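Local coordinates for Exo-beta-1,4-mannosidase (Rhizomucor miehei, PDB 4LYP), which probably hydrolyses beta-1,4-linked mannose from the non-reducing ends of manno-oligosaccharides and can also carry out transglycosylation, at residues Gly126-Leu131 and Lys222-Asp227; Tyr133-Met138 and Pro228-Trp233. One frame throughout, in Å; residues are numbered along the deposited sequence.

In the fold
Both contacts are buried, and both rest on helix 125-140 of the TIM barrel. Contact 1 uses an early turn of that helix and the loop ahead of strand 230-234. Contact 2 uses a later turn and the start of the strand itself, and it lies nearer the centre of the chain. Their chemistry differs accordingly. Contact 1 is built round one tyrosine, Tyr-224, whose ring packs on carbon and whose hydroxyl is held by the helix. Contact 2 is apolar side-chain packing, with one methyl also against a backbone carbonyl. The two centres are 8 Å apart, and the sites merge: the Tyr-224 ring also packs on Leu-135, and the Ile-230 side chain touches the Tyr-224 backbone.

Contact 1: Gly126-Leu131 and Lys222-Asp227; sequences GVFVGL and KIYKED
Tyr-224 reaches the helix at Leu-131 and Phe-128 with the far end of its ring. The main packing is with Leu-131. Leu-131 CG lies 3.4 Å from Tyr-224 OH, and Leu-131 CD2 lies 3.8 Å from Tyr-224 CE2. CD2 sits at the edge of the tyrosine ring, in its plane. Leu-131 CG is anti to the backbone N (chi1 -175°), which sets the branch beside the tyrosine.

Phe-128 makes the lesser touch. Its ring edge turns to the hydroxyl, with Phe-128 CE1 4.2 Å from Tyr-224 OH. The phenylalanine also has a cation-pi contact with Arg-215.

In the TIM barrel, Phe-128 and Leu-131 belong to helix 125-140, which precedes strand 144-148. Tyr-224 starts a short 3-10 turn, 224-226, in the loop that leads from helix 197-213 to strand 230-234. The contact thus joins a helix of the barrel's outer layer to the loop entering the strand after next.

The polar bonds are separate from this packing, except at the tyrosine hydroxyl. Tyr-224 OH is hydrogen-bonded to Asp-132 OD1, one residue beyond Leu-131, which ties the buried hydroxyl to the same helix. Within the loop, Lys-222 NZ forms a salt bridge of 2.7 Å with Asp-227 OD1, meeting it from above the carboxylate plane. Lys-222 NZ has a second acidic partner on helix 125-140, Asp-139.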
loop_
_atom_site.group_PDB
_atom_site.type_symbol
_atom_site.label_atom_id
_atom_site.label_comp_id
_atom_site.label_asym_id
_atom_site.label_seq_id
_atom_site.Cartn_x
_atom_site.Cartn_y
_atom_site.Cartn_z
ATOM N N GLY A 126 20.390 -4.458 -8.163
ATOM C CA GLY A 126 20.515 -3.181 -7.452
ATOM C C GLY A 126 19.157 -2.842 -6.802
ATOM O O GLY A 126 19.086 -2.332 -5.631
ATOM N N VAL A 127 18.079 -3.018 -7.508
ATOM C CA VAL A 127 16.778 -2.648 -6.972
ATOM C C VAL A 127 16.383 -3.680 -5.856
ATOM O O VAL A 127 15.898 -3.283 -4.816
ATOM C CB VAL A 127 15.694 -2.603 -8.097
ATOM C CG1 VAL A 127 14.311 -2.356 -7.509
ATOM C CG2 VAL A 127 16.068 -1.534 -9.105
ATOM N N PHE A 128 16.638 -4.953 -6.059
ATOM C CA PHE A 128 16.360 -5.930 -5.034
ATOM C C PHE A 128 17.085 -5.645 -3.746
ATOM O O PHE A 128 16.533 -5.779 -2.644
ATOM C CB PHE A 128 16.652 -7.336 -5.585
ATOM C CG PHE A 128 15.673 -8.414 -5.173
ATOM C CD1 PHE A 128 15.054 -8.459 -3.910
ATOM C CD2 PHE A 128 15.320 -9.412 -6.151
ATOM C CE1 PHE A 128 14.133 -9.476 -3.617
ATOM C CE2 PHE A 128 14.482 -10.470 -5.804
ATOM C CZ PHE A 128 13.843 -10.485 -4.585
ATOM N N VAL A 129 18.359 -5.239 -3.868
ATOM C CA VAL A 129 19.115 -4.885 -2.654
ATOM C C VAL A 129 18.447 -3.704 -1.943
ATOM O O VAL A 129 18.536 -3.602 -0.713
ATOM C CB VAL A 129 20.602 -4.665 -3.056
ATOM C CG1 VAL A 129 21.352 -3.924 -1.929
ATOM C CG2 VAL A 129 21.291 -5.955 -3.387
ATOM N N GLY A 130 17.798 -2.796 -2.686
ATOM C CA GLY A 130 17.078 -1.723 -2.013
ATOM C C GLY A 130 15.999 -2.261 -1.093
ATOM O O GLY A 130 15.743 -1.703 -0.027
ATOM N N LEU A 131 15.299 -3.316 -1.534
ATOM C CA LEU A 131 14.285 -3.934 -0.654
ATOM C C LEU A 131 14.952 -4.570 0.577
ATOM O O LEU A 131 14.432 -4.450 1.716
ATOM C CB LEU A 131 13.473 -4.984 -1.473
ATOM C CG LEU A 131 12.290 -5.646 -0.749
ATOM C CD1 LEU A 131 11.286 -4.634 -0.204
ATOM C CD2 LEU A 131 11.626 -6.571 -1.725
ATOM N N LYS A 222 18.757 -12.592 6.830
ATOM C CA LYS A 222 17.500 -13.315 7.032
ATOM C C LYS A 222 16.857 -13.713 5.723
ATOM O O LYS A 222 16.799 -12.890 4.774
ATOM C CB LYS A 222 16.519 -12.470 7.881
ATOM C CG LYS A 222 16.995 -12.293 9.297
ATOM C CD LYS A 222 16.019 -11.495 10.139
ATOM C CE LYS A 222 16.150 -9.973 9.893
ATOM N NZ LYS A 222 15.054 -9.201 10.634
ATOM N N ILE A 223 16.316 -14.907 5.655
ATOM C CA ILE A 223 15.472 -15.268 4.509
ATOM C C ILE A 223 14.120 -14.594 4.743
ATOM O O ILE A 223 13.584 -14.605 5.859
ATOM C CB ILE A 223 15.312 -16.779 4.399
ATOM C CG1 ILE A 223 16.706 -17.450 4.327
ATOM C CG2 ILE A 223 14.454 -17.108 3.154
ATOM C CD1 ILE A 223 17.513 -17.076 3.220
ATOM N N TYR A 224 13.554 -13.993 3.668
ATOM C CA TYR A 224 12.326 -13.165 3.915
ATOM C C TYR A 224 11.220 -13.928 4.637
ATOM O O TYR A 224 10.564 -13.408 5.536
ATOM C CB TYR A 224 11.814 -12.556 2.618
ATOM C CG TYR A 224 12.561 -11.362 2.090
ATOM C CD1 TYR A 224 13.891 -11.047 2.424
ATOM C CD2 TYR A 224 11.923 -10.527 1.155
ATOM C CE1 TYR A 224 14.541 -9.937 1.860
ATOM C CE2 TYR A 224 12.552 -9.450 0.569
ATOM C CZ TYR A 224 13.846 -9.160 0.893
ATOM O OH TYR A 224 14.461 -8.095 0.295
ATOM N N LYS A 225 10.926 -15.178 4.178
ATOM C CA LYS A 225 9.839 -15.968 4.759
ATOM C C LYS A 225 10.093 -16.339 6.220
ATOM O O LYS A 225 9.164 -16.771 6.900
ATOM C CB LYS A 225 9.572 -17.221 3.969
ATOM C CG LYS A 225 10.714 -18.240 3.947
ATOM C CD LYS A 225 10.435 -19.383 2.934
ATOM C CE LYS A 225 11.487 -20.447 3.060
ATOM N NZ LYS A 225 11.238 -21.486 2.028
ATOM N N GLU A 226 11.320 -16.131 6.734
ATOM C CA GLU A 226 11.622 -16.349 8.137
ATOM C C GLU A 226 11.802 -15.058 8.890
ATOM O O GLU A 226 12.220 -15.093 10.075
ATOM C CB GLU A 226 12.916 -17.225 8.196
ATOM C CG GLU A 226 12.735 -18.591 7.597
ATOM C CD GLU A 226 11.797 -19.424 8.425
ATOM O OE1 GLU A 226 11.644 -19.181 9.644
ATOM O OE2 GLU A 226 11.462 -20.457 7.934
ATOM N N ASP A 227 11.508 -13.900 8.290
ATOM C CA ASP A 227 11.818 -12.638 8.935
ATOM C C ASP A 227 10.568 -12.094 9.599
ATOM O O ASP A 227 9.609 -11.734 8.917
ATOM C CB ASP A 227 12.305 -11.649 7.833
ATOM C CG ASP A 227 12.809 -10.378 8.385
ATOM O OD1 ASP A 227 12.690 -10.132 9.632
ATOM O OD2 ASP A 227 13.413 -9.589 7.623
#

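Contact 2: Tyr133-Met138 and Pro228-Trp233; sequences YLLDTM and PVIMSW
The backbones of Leu-135 on the helix and Val-229 just before the strand come closest, with their CA atoms 7.1 Å apart. Val-229 points its side chain at the helix. A chi1 of 171° swings Val-229 CG1 opposite its own amide nitrogen, toward the helix, and this branch does the touching. Val-229 CG1 is 3.8 Å from Leu-135 O, the backbone carbonyl, and 4.2 Å from Met-138 CB. It therefore meets two residues one helical turn apart. Leu-135 adds its own side chain, with Leu-135 CD2 4.3 Å from Val-229 CG1. Leu-135 CD2 also lies 4.2 Å from Ile-230 CG1, where the two side chains cross at a slant. Ile-230 CG2 rests over one face of the ring of Trp-233, further along the strand, offset toward the rim.

This is packing of a helix on the start of a strand in the TIM barrel. Helix 125-140 lies outside the parallel strands. Leu-135 and Met-138 both also touch Ala-145 on strand 144-148, the neighbour of strand 230-234, so this face of the helix spans the two strands.

Within the helix, Tyr-133 O accepts two hydrogen bonds, from Thr-137 N and from Thr-137 OG1. They arrive from opposite faces of the carbonyl plane. Thr-137 OG1 lies 2.8 Å from Tyr-133 O, which satisfies the buried hydroxyl within its own helix.

No hydrogen bond or salt bridge runs between 133-138 and 228-233. The helix meets the strand's entry through van der Waals contacts of buried apolar groups.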
loop_
_atom_site.group_PDB
_atom_site.type_symbol
_atom_site.label_atom_id
_atom_site.label_comp_id
_atom_site.label_asym_id
_atom_site.label_seq_id
_atom_site.Cartn_x
_atom_site.Cartn_y
_atom_site.Cartn_z
ATOM N N TYR A 133 17.655 -3.422 2.096
ATOM C CA TYR A 133 17.967 -2.305 2.968
ATOM C C TYR A 133 16.707 -1.708 3.598
ATOM O O TYR A 133 16.723 -1.336 4.774
ATOM C CB TYR A 133 18.731 -1.186 2.235
ATOM C CG TYR A 133 20.206 -1.401 2.172
ATOM C CD1 TYR A 133 20.986 -1.103 3.242
ATOM C CD2 TYR A 133 20.799 -1.996 1.043
ATOM C CE1 TYR A 133 22.383 -1.321 3.194
ATOM C CE2 TYR A 133 22.168 -2.223 0.982
ATOM C CZ TYR A 133 22.949 -1.908 2.057
ATOM O OH TYR A 133 24.300 -2.097 2.028
ATOM N N LEU A 134 15.616 -1.629 2.838
ATOM C CA LEU A 134 14.350 -1.180 3.416
ATOM C C LEU A 134 13.958 -2.011 4.617
ATOM O O LEU A 134 13.682 -1.492 5.701
ATOM C CB LEU A 134 13.288 -1.189 2.310
ATOM C CG LEU A 134 11.842 -0.886 2.824
ATOM C CD1 LEU A 134 11.757 0.509 3.407
ATOM C CD2 LEU A 134 10.912 -1.042 1.648
ATOM N N LEU A 135 14.013 -3.334 4.453
ATOM C CA LEU A 135 13.586 -4.219 5.504
ATOM C C LEU A 135 14.553 -4.204 6.679
ATOM O O LEU A 135 14.125 -4.328 7.825
ATOM C CB LEU A 135 13.404 -5.646 4.981
ATOM C CG LEU A 135 12.169 -5.820 4.081
ATOM C CD1 LEU A 135 12.157 -7.167 3.360
ATOM C CD2 LEU A 135 10.885 -5.673 4.904
ATOM N N ASP A 136 15.869 -4.033 6.425
ATOM C CA ASP A 136 16.809 -3.952 7.490
ATOM C C ASP A 136 16.629 -2.661 8.308
ATOM O O ASP A 136 16.721 -2.692 9.551
ATOM C CB ASP A 136 18.261 -4.049 6.979
ATOM C CG ASP A 136 19.215 -4.042 8.136
ATOM O OD1 ASP A 136 19.237 -5.025 8.875
ATOM O OD2 ASP A 136 19.922 -3.020 8.312
ATOM N N THR A 137 16.331 -1.549 7.633
ATOM C CA THR A 137 16.129 -0.290 8.313
ATOM C C THR A 137 14.848 -0.333 9.121
ATOM O O THR A 137 14.790 0.148 10.262
ATOM C CB THR A 137 16.146 0.879 7.325
ATOM O OG1 THR A 137 17.331 0.786 6.495
ATOM C CG2 THR A 137 16.097 2.217 7.999
ATOM N N MET A 138 13.799 -0.918 8.554
ATOM C CA MET A 138 12.524 -1.125 9.301
ATOM C C MET A 138 12.815 -1.934 10.567
ATOM O O MET A 138 12.297 -1.612 11.636
ATOM C CB MET A 138 11.534 -1.827 8.415
ATOM C CG MET A 138 10.985 -0.866 7.363
ATOM S SD MET A 138 9.821 -1.675 6.232
ATOM C CE MET A 138 8.486 -1.940 7.386
ATOM N N PRO A 228 10.587 -11.972 10.949
ATOM C CA PRO A 228 9.408 -11.460 11.633
ATOM C C PRO A 228 9.226 -9.952 11.451
ATOM O O PRO A 228 8.228 -9.381 11.929
ATOM C CB PRO A 228 9.646 -11.796 13.102
ATOM C CG PRO A 228 11.154 -11.715 13.189
ATOM C CD PRO A 228 11.689 -12.302 11.912
ATOM N N VAL A 229 10.147 -9.261 10.746
ATOM C CA VAL A 229 9.879 -7.868 10.354
ATOM C C VAL A 229 8.746 -7.809 9.330
ATOM O O VAL A 229 8.057 -6.796 9.226
ATOM C CB VAL A 229 11.183 -7.233 9.836
ATOM C CG1 VAL A 229 10.930 -5.872 9.209
ATOM C CG2 VAL A 229 12.195 -7.111 11.001
ATOM N N ILE A 230 8.556 -8.874 8.534
ATOM C CA ILE A 230 7.442 -8.931 7.603
ATOM C C ILE A 230 6.199 -9.326 8.403
ATOM O O ILE A 230 6.158 -10.436 8.964
ATOM C CB ILE A 230 7.790 -9.898 6.452
ATOM C CG1 ILE A 230 8.884 -9.253 5.595
ATOM C CG2 ILE A 230 6.522 -10.218 5.637
ATOM C CD1 ILE A 230 9.511 -10.209 4.601
ATOM N N MET A 231 5.193 -8.456 8.407
ATOM C CA MET A 231 3.890 -8.744 8.989
ATOM C C MET A 231 3.078 -9.640 8.081
ATOM O O MET A 231 2.390 -10.579 8.542
ATOM C CB MET A 231 3.152 -7.410 9.254
ATOM C CG MET A 231 1.671 -7.656 9.531
ATOM S SD MET A 231 0.874 -6.122 10.047
ATOM C CE MET A 231 -0.860 -6.500 9.734
ATOM N N SER A 232 3.007 -9.284 6.815
ATOM C CA SER A 232 2.136 -10.024 5.904
ATOM C C SER A 232 2.660 -10.005 4.480
ATOM O O SER A 232 3.382 -9.059 4.077
ATOM C CB SER A 232 0.684 -9.497 5.958
ATOM O OG SER A 232 0.690 -8.190 5.454
ATOM N N TRP A 233 2.272 -11.018 3.728
ATOM C CA TRP A 233 2.401 -11.039 2.254
ATOM C C TRP A 233 1.055 -10.655 1.707
ATOM O O TRP A 233 0.032 -11.220 2.090
ATOM C CB TRP A 233 2.717 -12.438 1.767
ATOM C CG TRP A 233 4.047 -12.897 2.283
ATOM C CD1 TRP A 233 4.308 -13.804 3.316
ATOM C CD2 TRP A 233 5.345 -12.440 1.847
ATOM N NE1 TRP A 233 5.663 -13.889 3.542
ATOM C CE2 TRP A 233 6.327 -13.084 2.668
ATOM C CE3 TRP A 233 5.766 -11.562 0.832
ATOM C CZ2 TRP A 233 7.674 -12.849 2.510
ATOM C CZ3 TRP A 233 7.109 -11.320 0.684
ATOM C CH2 TRP A 233 8.059 -11.976 1.507
#